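Side-chain contacts in thiol-disulfide oxidoreductase (Bacteroides thetaiotaomicron, PDB 3FW2), which probably works as a thiol-disulfide oxidoreductase of the TlpA-like family, this chain being its C-terminal thioredoxin-like domain: residues Q82-K85 with D86-R90; Q52-S55 with E56-I60; D29-Q33 with K34-I38; L139-K142 with I143-V147; S106-A109 with K110-I114. All blocks are in the same frame, centred on the assembly; numbering follows the deposited sequence. Where two conformers were deposited one is given.

Contact 1. Residues Q82-K85 with D86-R90; sequences QQWK and DAIKR
Ile88 lays the end of its chain over one face of the Trp84 indole. Its CD1 sits 3.8 Å from the centroid of the five-membered ring and 21° off the ring normal, a CH-pi contact displaced toward the rim, with Trp84 CE2 the nearest ring atom at 3.6 Å from Ile88 CD1. With CG anti to the backbone N (chi1 174°), the indole is carried beside the carbonyl carbon, where Ile88 one turn on can cover it. Trp41 also meets the indole, at an inclined ring-to-ring contact, and Gln97 of strand 96-98 touches both Trp84 and Ile88. The helix 81-90 that carries them is the crossover of the beta-alpha-beta unit linking strand 70-76 to strand 96-98 in the thioredoxin-like fold. A second pair at the same spacing, on the polar side, is Gln82 with Asp86. Gln82 bends at chi2 and sends NE2 to Asp86 OD1 at 2.9 Å in a nearly straight hydrogen bond; Asp86 OD1 lies close to the Gln82 amide plane, but the N-H reaches it from above the carboxylate plane, the two flat groups being turned 43° apart. Asp86 N also donates to Gln82 O at 2.8 Å, giving two bonds between the same residues. Farther along, one water accepts from Arg90 NH2 at 2.8 Å, in the plane of the guanidinium at its edge, and donates to Gln83 O at 2.7 Å.

Contact 2. Residues Q52-S55 with E56-I60; sequences QSNS and ELREI. With ACT (acetate ion), chain F.
Gln52 donates through NE2 to Glu56 OE2 at 3.0 Å, and the bond is almost straight at 172°. The carboxylate uses its anti lone pair, the one pointing away from OE1, and OE2 lies close to the amide plane, although the amide and carboxylate planes are 63° apart. An extended chain carries the Glu56 carboxylate out, and its other oxygen, OE1, accepts from the backbone N of Gly136, so both oxygens have protein donors. A lysine in place of Glu56 would probably leave Gln52 NE2 and Gly136 N without their acceptor. An acetate ion, probably from the crystallisation liquor, lies beside this group; Ser53 OG, in one of its two conformers, donates to the acetate O atom at 2.8 Å. Gln52, Ser53 and Glu56 lie on helix 48-64, the crossover between strands 35-41 and 70-76 of the thioredoxin-like fold. Its backbone rungs are ordinary i to i+4 bonds, such as Leu57 N to Ser53 O at 2.8 Å. On another side of the helix the Arg58 guanidinium, also in one of two conformers, covers Asn54 CB with one face. Its NH2 gives a hydrogen bond to a water at 2.7 Å, the same water that accepts from Asn54 ND2 at 3.0 Å, while Arg58 NE is bonded to Asp91 O. Asn54 OD1 accepts from Gln50 NE2, and Ser55 OG bonds to Lys51 O.

Contact 3. Residues D29-Q33 with K34-I38; sequences DAFKQ and KSLLI
Phe31 and Lys34 close a type II beta turn that delivers the chain into strand 35-41, the middle strand of the thioredoxin-like sheet. The turn is held by one backbone hydrogen bond, Lys34 N to Phe31 O at 3.0 Å. Gln33 occupies the third position with positive phi (68°), as this turn type requires. Of the apolar contacts, the main one is Leu36 against Phe31. A chi1 of -178° places Leu36 CG anti to N, and its branch CD1 is set over the ring, 3.7 Å from the ring centroid and 15° off the normal, a CH-pi contact. The nearest ring atom is Phe31 CD1, 3.6 Å from Leu36 CD1; Ala30 CB lies over the other face of the ring, so the phenyl is sandwiched between two aliphatic groups. Leu73 of the neighbouring strand 70-76 touches both Phe31 and Leu36, joining this pair to the core. Of the charged contacts, Lys32 NZ bridges back to Asp29 OD1 at 3.0 Å, entering from above the carboxylate plane, a salt bridge that stays within the loop. Lys34 instead runs its extended chain back along the turn toward Ala30, and its ammonium donates to Asn67 O. A single water links the same ammonium to the loop: it accepts from Lys34 NZ at 3.0 Å and donates to Ala30 O at 2.7 Å.

Contact 4. Residues L139-K142 with I143-V147; sequences LKKK and IENIV
Glu144 leans back over the preceding turn of helix 136-149, the C-terminal helix of this thioredoxin-like domain, against Lys140 and Lys141. Its CB rests on two backbone oxygens, 3.5 Å from Lys140 O and slightly farther from Lys141 O. The chi1 of -70° puts CG beside the backbone N, turned back along the helix until it lies 3.2 Å from Lys140 O, the same oxygen that takes the Glu144 N-H at 2.9 Å. Beyond CG the chain is extended, and CD is still within 3.7 Å of Lys140 O. At the tip the two oxygens part company. The Lys141 and Glu144 side chains cross at about a right angle, with OE1 toward Lys141 CD; in one of the two lysine conformers, Lys141 NZ is 4.4 Å from Glu144 OE1, too far for a salt bridge, although the opposite charges would probably still attract. OE2 has a long, weak ion pair with Lys63 of helix 48-64, and the side chain also touches Tyr64 there. Lys140 NZ instead forms a salt bridge with Glu137. Asn145 likewise packs its CG on Lys141 O, and its amide crosses the aliphatic part of Lys141. On the buried side Leu139, Ile143 and Ile146 form the apolar strip: Leu122 of strand 119-123 lies under Ile143 and Ile146. Leu139 and Ile143 run alongside each other in the same direction, with Leu139 CD1 4.0 Å from Ile143 CG1.

Contact 5. Residues S106-A109 with K110-I114; sequences SEVA and KQYSI
Ser106, whose O faces Lys110 N and CG one turn on, takes the N-cap position of the short helix 107-111, but its OG bonds to Asp100 rather than capping. Glu107 follows, its chain bent at chi2 so that OE2 meets Lys110 NZ in a 2.7 Å salt bridge, entered from above the carboxylate plane. The lysine bends too, at chi3, to bring its ammonium round. A leucine in place of Lys110 would probably leave the Glu107 carboxylate without its countercharge. Val108 turns one methyl to the Tyr112 ring: Val108 CG2 is 3.7 Å from Tyr112 CD1. Val108 O lies at the ring's edge, in its plane, and accepts the Tyr112 N-H at 2.9 Å. Ala109 O closes the helix in a Schellman motif: Ile114 N donates to it at 3.0 Å, Ser113 N donates to Lys110 O at 3.1 Å, and Ser113 has the positive phi of the C-prime residue. A water adds a weak bond to Ala109 O and donates to Ile114 O at 2.6 Å. Around this helix, Tyr112 OH bonds to Pro12 O, Tyr112 packs on Ile121 and Ile114 on Ala119, both of strand 119-123, and Lys110 touches Asn105 of the second subunit.

How the contacts relate
From the N terminus the order is contact 3, contact 2, contact 1, contact 5 and contact 4, all in series: none nests in or crosses another. Contact 3 closes the turn that enters strand 35-41, contacts 2 and 1 lie within the crossover helices 48-64 and 81-90, contact 5 ends a short helix, and contact 4 lies on the C-terminal helix. Three of them meet: Leu37 packs on Leu57, Ile60 on Leu139, and Ser35 on Ile146, so contacts 3, 2 and 4 tie the central strand to two helices. Contact 1 comes within about 6 Å of contact 2, nearest atoms, without touching. Contact 5 lies across the chain's centre from contacts 2 and 4.

Contact 1. Residues Q82-K85 with D86-R90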
# COMPACT_ATOMS: atom_id res chain seq x y z
N GLN A 82 -0.07 -12.33 12.80
CA GLN A 82 -1.36 -12.75 13.33
C GLN A 82 -2.51 -12.11 12.60
O GLN A 82 -3.49 -12.79 12.30
CB GLN A 82 -1.53 -12.50 14.84
CG GLN A 82 -2.72 -13.31 15.40
CD GLN A 82 -2.52 -14.82 15.21
OE1 GLN A 82 -1.50 -15.35 15.63
NE2 GLN A 82 -3.44 -15.50 14.51
N GLN A 83 -2.37 -10.84 12.22
CA GLN A 83 -3.40 -10.18 11.42
C GLN A 83 -3.56 -10.86 10.06
O GLN A 83 -4.70 -11.02 9.56
CB GLN A 83 -3.15 -8.70 11.30
CG GLN A 83 -3.36 -8.02 12.60
CD GLN A 83 -2.78 -6.65 12.63
OE1 GLN A 83 -2.77 -5.95 11.63
NE2 GLN A 83 -2.28 -6.25 13.81
N TRP A 84 -2.43 -11.26 9.48
CA TRP A 84 -2.40 -11.96 8.20
C TRP A 84 -3.12 -13.31 8.31
O TRP A 84 -4.04 -13.62 7.54
CB TRP A 84 -0.94 -12.16 7.74
CG TRP A 84 -0.75 -12.98 6.54
CD1 TRP A 84 -1.28 -12.78 5.30
CD2 TRP A 84 0.04 -14.14 6.46
NE1 TRP A 84 -0.83 -13.76 4.44
CE2 TRP A 84 -0.02 -14.62 5.14
CE3 TRP A 84 0.81 -14.84 7.40
CZ2 TRP A 84 0.66 -15.72 4.71
CZ3 TRP A 84 1.51 -15.97 6.96
CH2 TRP A 84 1.44 -16.39 5.63
N LYS A 85 -2.74 -14.11 9.30
CA LYS A 85 -3.40 -15.39 9.48
C LYS A 85 -4.88 -15.25 9.82
O LYS A 85 -5.71 -16.08 9.39
CB LYS A 85 -2.72 -16.20 10.61
CG LYS A 85 -1.32 -16.67 10.22
CD LYS A 85 -0.67 -17.48 11.38
CE LYS A 85 0.64 -18.12 10.90
NZ LYS A 85 1.18 -19.12 11.89
N ASP A 86 -5.22 -14.26 10.62
CA ASP A 86 -6.63 -14.07 10.99
C ASP A 86 -7.48 -13.80 9.73
O ASP A 86 -8.61 -14.30 9.62
CB ASP A 86 -6.80 -12.91 11.95
CG ASP A 86 -6.29 -13.22 13.36
OD1 ASP A 86 -6.02 -14.40 13.73
OD2 ASP A 86 -6.20 -12.25 14.13
N ALA A 87 -6.95 -12.95 8.84
CA ALA A 87 -7.64 -12.62 7.57
C ALA A 87 -7.79 -13.84 6.68
O ALA A 87 -8.87 -14.07 6.05
CB ALA A 87 -6.90 -11.45 6.84
N ILE A 88 -6.76 -14.64 6.59
CA ILE A 88 -6.83 -15.88 5.76
C ILE A 88 -8.04 -16.72 6.21
O ILE A 88 -8.81 -17.24 5.39
CB ILE A 88 -5.52 -16.67 5.85
CG1 ILE A 88 -4.39 -15.91 5.15
CG2 ILE A 88 -5.65 -18.04 5.24
CD1 ILE A 88 -3.05 -16.52 5.42
N LYS A 89 -8.19 -16.84 7.52
CA LYS A 89 -9.27 -17.62 8.07
C LYS A 89 -10.64 -16.99 7.83
O LYS A 89 -11.55 -17.63 7.27
CB LYS A 89 -9.02 -17.83 9.57
CG LYS A 89 -10.05 -18.71 10.26
CD LYS A 89 -9.62 -18.95 11.73
CE LYS A 89 -10.46 -20.03 12.40
NZ LYS A 89 -11.80 -19.49 12.65
N ARG A 90 -10.80 -15.74 8.23
CA ARG A 90 -12.07 -15.00 8.09
C ARG A 90 -12.55 -14.85 6.65
O ARG A 90 -13.76 -14.99 6.34
CB ARG A 90 -11.79 -13.60 8.66
CG ARG A 90 -12.91 -12.75 8.93
CD ARG A 90 -12.45 -11.71 9.94
NE ARG A 90 -11.46 -10.81 9.34
CZ ARG A 90 -10.22 -10.60 9.78
NH1 ARG A 90 -9.76 -11.15 10.90
NH2 ARG A 90 -9.44 -9.78 9.12
O HOH W 1 -6.88 -9.53 10.27

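Contact 2. Residues Q52-S55 with E56-I60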
# COMPACT_ATOMS: atom_id res chain seq x y z
N GLN A 52 -14.13 -7.27 -3.41
CA GLN A 52 -14.55 -7.68 -4.75
C GLN A 52 -13.55 -8.67 -5.35
O GLN A 52 -13.93 -9.69 -5.94
CB GLN A 52 -14.59 -6.44 -5.65
CG GLN A 52 -15.05 -6.73 -7.07
CD GLN A 52 -16.40 -7.36 -7.19
OE1 GLN A 52 -17.33 -7.00 -6.47
NE2 GLN A 52 -16.54 -8.31 -8.14
N SER A 53 -12.25 -8.35 -5.27
CA SER A 53 -11.25 -9.27 -5.76
C SER A 53 -11.37 -10.64 -5.11
O SER A 53 -11.32 -11.66 -5.76
CB SER A 53 -9.85 -8.72 -5.49
OG SER A 53 -9.63 -7.60 -6.30
N ASN A 54 -11.55 -10.65 -3.80
CA ASN A 54 -11.68 -11.88 -3.06
C ASN A 54 -12.88 -12.66 -3.54
O ASN A 54 -12.80 -13.88 -3.69
CB ASN A 54 -11.82 -11.57 -1.57
CG ASN A 54 -10.50 -11.18 -0.92
OD1 ASN A 54 -9.41 -11.30 -1.53
ND2 ASN A 54 -10.59 -10.74 0.32
N SER A 55 -14.00 -11.98 -3.77
CA SER A 55 -15.19 -12.69 -4.28
C SER A 55 -14.86 -13.38 -5.59
O SER A 55 -15.23 -14.54 -5.84
CB SER A 55 -16.38 -11.71 -4.48
OG SER A 55 -16.77 -11.11 -3.23
N GLU A 56 -14.18 -12.67 -6.48
CA GLU A 56 -13.82 -13.23 -7.78
C GLU A 56 -12.83 -14.39 -7.70
O GLU A 56 -12.98 -15.40 -8.40
CB GLU A 56 -13.26 -12.12 -8.69
CG GLU A 56 -14.33 -11.09 -9.04
CD GLU A 56 -13.83 -10.03 -10.01
OE1 GLU A 56 -12.99 -10.37 -10.84
OE2 GLU A 56 -14.25 -8.86 -9.96
N LEU A 57 -11.84 -14.24 -6.84
CA LEU A 57 -10.79 -15.24 -6.66
C LEU A 57 -11.36 -16.47 -5.98
O LEU A 57 -11.01 -17.60 -6.35
CB LEU A 57 -9.64 -14.63 -5.84
CG LEU A 57 -8.80 -13.57 -6.51
CD1 LEU A 57 -7.91 -12.84 -5.54
CD2 LEU A 57 -8.00 -14.18 -7.70
N ARG A 58 -12.29 -16.31 -5.02
CA ARG A 58 -12.92 -17.50 -4.40
C ARG A 58 -13.66 -18.31 -5.44
O ARG A 58 -13.69 -19.54 -5.35
CB ARG A 58 -13.90 -17.12 -3.29
CG ARG A 58 -13.27 -16.65 -2.01
CD ARG A 58 -14.29 -16.47 -0.88
NE ARG A 58 -13.79 -15.48 0.07
CZ ARG A 58 -14.08 -14.18 0.10
NH1 ARG A 58 -14.99 -13.64 -0.73
NH2 ARG A 58 -13.48 -13.41 1.01
N GLU A 59 -14.28 -17.63 -6.43
CA GLU A 59 -14.99 -18.35 -7.50
C GLU A 59 -14.06 -19.10 -8.42
O GLU A 59 -14.35 -20.23 -8.81
CB GLU A 59 -15.87 -17.43 -8.33
CG GLU A 59 -17.10 -17.05 -7.62
CD GLU A 59 -18.20 -18.10 -7.76
OE1 GLU A 59 -18.27 -19.06 -6.95
OE2 GLU A 59 -19.01 -17.95 -8.70
N ILE A 60 -12.92 -18.49 -8.77
CA ILE A 60 -11.92 -19.17 -9.56
C ILE A 60 -11.36 -20.40 -8.84
O ILE A 60 -11.23 -21.45 -9.42
CB ILE A 60 -10.81 -18.16 -10.00
CG1 ILE A 60 -11.47 -17.15 -10.98
CG2 ILE A 60 -9.60 -18.87 -10.58
CD1 ILE A 60 -10.89 -15.76 -11.04
C ACT F . -9.20 -9.54 -9.13
O ACT F . -9.55 -8.36 -8.97
OXT ACT F . -9.97 -10.26 -9.81
CH3 ACT F . -7.93 -10.06 -8.53
O HOH W 2 -13.41 -10.74 1.42

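Contact 3. Residues D29-Q33 with K34-I38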
# COMPACT_ATOMS: atom_id res chain seq x y z
N ASP A 29 6.12 -27.45 -5.87
CA ASP A 29 5.36 -28.57 -6.42
C ASP A 29 3.93 -28.25 -6.79
O ASP A 29 3.41 -28.80 -7.74
CB ASP A 29 5.35 -29.73 -5.43
CG ASP A 29 6.72 -30.40 -5.27
OD1 ASP A 29 7.67 -30.21 -6.10
OD2 ASP A 29 6.82 -31.16 -4.28
N ALA A 30 3.28 -27.37 -6.02
CA ALA A 30 1.89 -27.03 -6.28
C ALA A 30 1.73 -26.35 -7.63
O ALA A 30 0.65 -26.41 -8.21
CB ALA A 30 1.34 -26.14 -5.19
N PHE A 31 2.81 -25.71 -8.11
CA PHE A 31 2.72 -24.84 -9.27
C PHE A 31 3.55 -25.24 -10.43
O PHE A 31 3.36 -24.74 -11.53
CB PHE A 31 3.15 -23.44 -8.86
CG PHE A 31 2.37 -22.89 -7.71
CD1 PHE A 31 1.02 -23.08 -7.59
CD2 PHE A 31 3.03 -22.19 -6.70
CE1 PHE A 31 0.30 -22.53 -6.51
CE2 PHE A 31 2.33 -21.66 -5.63
CZ PHE A 31 0.96 -21.86 -5.52
N LYS A 32 4.49 -26.16 -10.24
CA LYS A 32 5.35 -26.51 -11.37
C LYS A 32 4.57 -27.07 -12.55
O LYS A 32 3.65 -27.86 -12.41
CB LYS A 32 6.47 -27.48 -10.95
CG LYS A 32 6.02 -28.79 -10.51
CD LYS A 32 7.24 -29.59 -9.94
CE LYS A 32 6.79 -30.94 -9.36
NZ LYS A 32 7.88 -31.72 -8.67
N GLN A 33 4.94 -26.61 -13.72
CA GLN A 33 4.28 -26.97 -14.98
C GLN A 33 2.86 -26.45 -15.12
O GLN A 33 2.16 -26.84 -16.04
CB GLN A 33 4.34 -28.48 -15.28
CG GLN A 33 5.66 -28.97 -15.86
CD GLN A 33 6.89 -28.44 -15.14
OE1 GLN A 33 7.19 -28.83 -13.99
NE2 GLN A 33 7.64 -27.56 -15.82
N LYS A 34 2.47 -25.53 -14.25
CA LYS A 34 1.19 -24.85 -14.37
C LYS A 34 1.40 -23.35 -14.60
O LYS A 34 2.38 -22.78 -14.18
CB LYS A 34 0.40 -25.01 -13.07
CG LYS A 34 0.19 -26.48 -12.67
CD LYS A 34 -0.96 -26.56 -11.65
CE LYS A 34 -1.10 -27.94 -11.07
NZ LYS A 34 -2.15 -27.88 -10.00
N SER A 35 0.43 -22.74 -15.25
CA SER A 35 0.30 -21.29 -15.26
C SER A 35 -0.09 -20.86 -13.85
O SER A 35 -0.60 -21.67 -13.07
CB SER A 35 -0.75 -20.86 -16.25
OG SER A 35 -0.36 -21.21 -17.58
N LEU A 36 0.19 -19.61 -13.49
CA LEU A 36 0.05 -19.19 -12.11
C LEU A 36 -0.58 -17.81 -12.03
O LEU A 36 -0.07 -16.86 -12.59
CB LEU A 36 1.40 -19.22 -11.40
CG LEU A 36 1.45 -18.86 -9.93
CD1 LEU A 36 0.64 -19.79 -9.04
CD2 LEU A 36 2.95 -18.79 -9.49
N LEU A 37 -1.70 -17.73 -11.29
CA LEU A 37 -2.36 -16.48 -10.98
C LEU A 37 -1.94 -16.06 -9.59
O LEU A 37 -2.24 -16.76 -8.62
CB LEU A 37 -3.87 -16.66 -11.01
CG LEU A 37 -4.68 -15.40 -10.68
CD1 LEU A 37 -4.50 -14.25 -11.69
CD2 LEU A 37 -6.16 -15.74 -10.59
N ILE A 38 -1.27 -14.92 -9.52
CA ILE A 38 -0.70 -14.37 -8.27
C ILE A 38 -1.49 -13.15 -7.90
O ILE A 38 -1.63 -12.25 -8.74
CB ILE A 38 0.75 -13.98 -8.41
CG1 ILE A 38 1.63 -15.18 -8.78
CG2 ILE A 38 1.26 -13.38 -7.11
CD1 ILE A 38 3.13 -14.78 -8.96
O HOH W 3 -1.97 -25.92 -7.75

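Contact 4. Residues L139-K142 with I143-V147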
# COMPACT_ATOMS: atom_id res chain seq x y z
N LEU A 139 -10.90 -11.79 -16.72
CA LEU A 139 -10.11 -12.80 -15.93
C LEU A 139 -10.68 -14.19 -16.13
O LEU A 139 -9.93 -15.16 -16.38
CB LEU A 139 -10.12 -12.41 -14.46
CG LEU A 139 -9.51 -13.43 -13.47
CD1 LEU A 139 -8.07 -13.66 -13.84
CD2 LEU A 139 -9.72 -12.87 -12.05
N LYS A 140 -11.99 -14.30 -15.99
CA LYS A 140 -12.63 -15.58 -16.23
C LYS A 140 -12.25 -16.22 -17.56
O LYS A 140 -11.84 -17.41 -17.63
CB LYS A 140 -14.14 -15.48 -16.05
CG LYS A 140 -14.65 -15.14 -14.63
CD LYS A 140 -16.16 -15.35 -14.63
CE LYS A 140 -16.98 -14.24 -14.02
NZ LYS A 140 -18.42 -14.49 -14.40
N LYS A 141 -12.29 -15.42 -18.60
CA LYS A 141 -12.01 -15.88 -19.94
C LYS A 141 -10.55 -16.28 -20.12
O LYS A 141 -10.24 -17.29 -20.75
CB LYS A 141 -12.36 -14.79 -20.95
CG LYS A 141 -12.08 -15.19 -22.39
CD LYS A 141 -12.79 -16.49 -22.79
CE LYS A 141 -14.14 -16.28 -23.45
NZ LYS A 141 -14.42 -17.41 -24.36
N LYS A 142 -9.64 -15.51 -19.54
CA LYS A 142 -8.22 -15.83 -19.69
C LYS A 142 -7.89 -17.17 -19.03
O LYS A 142 -7.16 -18.00 -19.63
CB LYS A 142 -7.34 -14.76 -19.12
CG LYS A 142 -5.87 -14.96 -19.48
CD LYS A 142 -5.58 -14.66 -20.97
CE LYS A 142 -4.09 -14.41 -21.19
NZ LYS A 142 -3.71 -14.28 -22.63
N ILE A 143 -8.45 -17.41 -17.84
CA ILE A 143 -8.25 -18.69 -17.14
C ILE A 143 -8.90 -19.82 -17.91
O ILE A 143 -8.27 -20.87 -18.17
CB ILE A 143 -8.75 -18.69 -15.69
CG1 ILE A 143 -8.10 -17.57 -14.86
CG2 ILE A 143 -8.54 -20.09 -15.03
CD1 ILE A 143 -6.61 -17.46 -14.92
N GLU A 144 -10.13 -19.62 -18.34
CA GLU A 144 -10.75 -20.61 -19.23
C GLU A 144 -9.87 -20.95 -20.42
O GLU A 144 -9.74 -22.15 -20.77
CB GLU A 144 -12.12 -20.16 -19.72
CG GLU A 144 -13.14 -20.14 -18.67
CD GLU A 144 -14.46 -19.48 -19.11
OE1 GLU A 144 -14.57 -19.07 -20.31
OE2 GLU A 144 -15.37 -19.33 -18.25
N ASN A 145 -9.30 -19.95 -21.09
CA ASN A 145 -8.41 -20.19 -22.24
C ASN A 145 -7.15 -21.01 -21.92
O ASN A 145 -6.77 -21.92 -22.68
CB ASN A 145 -7.98 -18.90 -22.92
CG ASN A 145 -9.13 -18.22 -23.65
OD1 ASN A 145 -10.21 -18.80 -23.88
ND2 ASN A 145 -8.90 -16.96 -24.06
N ILE A 146 -6.54 -20.70 -20.79
CA ILE A 146 -5.38 -21.44 -20.31
C ILE A 146 -5.72 -22.89 -20.09
O ILE A 146 -4.98 -23.77 -20.53
CB ILE A 146 -4.84 -20.83 -19.01
CG1 ILE A 146 -4.12 -19.52 -19.34
CG2 ILE A 146 -3.84 -21.79 -18.31
CD1 ILE A 146 -3.85 -18.67 -18.09
N VAL A 147 -6.84 -23.14 -19.41
CA VAL A 147 -7.32 -24.51 -19.16
C VAL A 147 -7.62 -25.24 -20.48
O VAL A 147 -7.27 -26.41 -20.65
CB VAL A 147 -8.56 -24.48 -18.22
CG1 VAL A 147 -9.17 -25.86 -18.11
CG2 VAL A 147 -8.11 -23.98 -16.83

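Contact 5. Residues S106-A109 with K110-I114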
# COMPACT_ATOMS: atom_id res chain seq x y z
N SER A 106 8.55 -5.02 1.38
CA SER A 106 8.75 -6.42 0.91
C SER A 106 9.40 -6.38 -0.48
O SER A 106 8.92 -5.68 -1.40
CB SER A 106 7.42 -7.20 0.84
OG SER A 106 7.56 -8.64 0.75
N GLU A 107 10.51 -7.13 -0.67
CA GLU A 107 11.20 -7.06 -1.97
C GLU A 107 10.26 -7.38 -3.13
O GLU A 107 10.34 -6.79 -4.19
CB GLU A 107 12.38 -8.06 -2.01
CG GLU A 107 13.56 -7.67 -1.15
CD GLU A 107 14.23 -6.40 -1.60
OE1 GLU A 107 14.72 -6.31 -2.74
OE2 GLU A 107 14.35 -5.50 -0.76
N VAL A 108 9.37 -8.33 -2.94
CA VAL A 108 8.47 -8.77 -4.01
C VAL A 108 7.60 -7.61 -4.51
O VAL A 108 7.31 -7.50 -5.73
CB VAL A 108 7.63 -10.02 -3.62
CG1 VAL A 108 6.63 -9.71 -2.47
CG2 VAL A 108 6.97 -10.65 -4.86
N ALA A 109 7.24 -6.72 -3.60
CA ALA A 109 6.42 -5.56 -3.97
C ALA A 109 7.14 -4.61 -4.88
O ALA A 109 6.55 -4.04 -5.79
CB ALA A 109 5.91 -4.80 -2.70
N LYS A 110 8.42 -4.42 -4.63
CA LYS A 110 9.25 -3.62 -5.49
C LYS A 110 9.50 -4.35 -6.78
O LYS A 110 9.44 -3.74 -7.87
CB LYS A 110 10.56 -3.31 -4.77
CG LYS A 110 10.34 -2.66 -3.40
CD LYS A 110 11.66 -2.22 -2.73
CE LYS A 110 12.16 -3.26 -1.76
NZ LYS A 110 13.51 -2.93 -1.18
N GLN A 111 9.83 -5.62 -6.70
CA GLN A 111 10.16 -6.38 -7.95
C GLN A 111 8.99 -6.44 -8.93
O GLN A 111 9.19 -6.40 -10.16
CB GLN A 111 10.62 -7.80 -7.62
CG GLN A 111 11.92 -7.93 -6.82
CD GLN A 111 13.10 -7.35 -7.58
OE1 GLN A 111 13.74 -8.06 -8.31
NE2 GLN A 111 13.36 -6.05 -7.43
N TYR A 112 7.76 -6.53 -8.39
CA TYR A 112 6.55 -6.60 -9.20
C TYR A 112 5.92 -5.20 -9.42
O TYR A 112 4.83 -5.16 -9.93
CB TYR A 112 5.53 -7.58 -8.59
CG TYR A 112 5.95 -8.97 -8.98
CD1 TYR A 112 7.04 -9.56 -8.35
CD2 TYR A 112 5.35 -9.63 -10.06
CE1 TYR A 112 7.46 -10.83 -8.72
CE2 TYR A 112 5.76 -10.91 -10.44
CZ TYR A 112 6.83 -11.51 -9.76
OH TYR A 112 7.26 -12.76 -10.22
N SER A 113 6.59 -4.13 -8.98
CA SER A 113 6.14 -2.73 -9.22
C SER A 113 4.68 -2.55 -8.81
O SER A 113 3.86 -2.00 -9.56
CB SER A 113 6.33 -2.35 -10.68
OG SER A 113 7.72 -2.46 -10.95
N ILE A 114 4.34 -3.06 -7.63
CA ILE A 114 2.94 -3.01 -7.14
C ILE A 114 2.65 -1.56 -6.76
O ILE A 114 3.32 -0.96 -5.86
CB ILE A 114 2.75 -3.97 -5.96
CG1 ILE A 114 3.06 -5.39 -6.41
CG2 ILE A 114 1.33 -3.93 -5.39
CD1 ILE A 114 2.21 -5.96 -7.54
O HOH W 4 5.52 -1.59 -4.56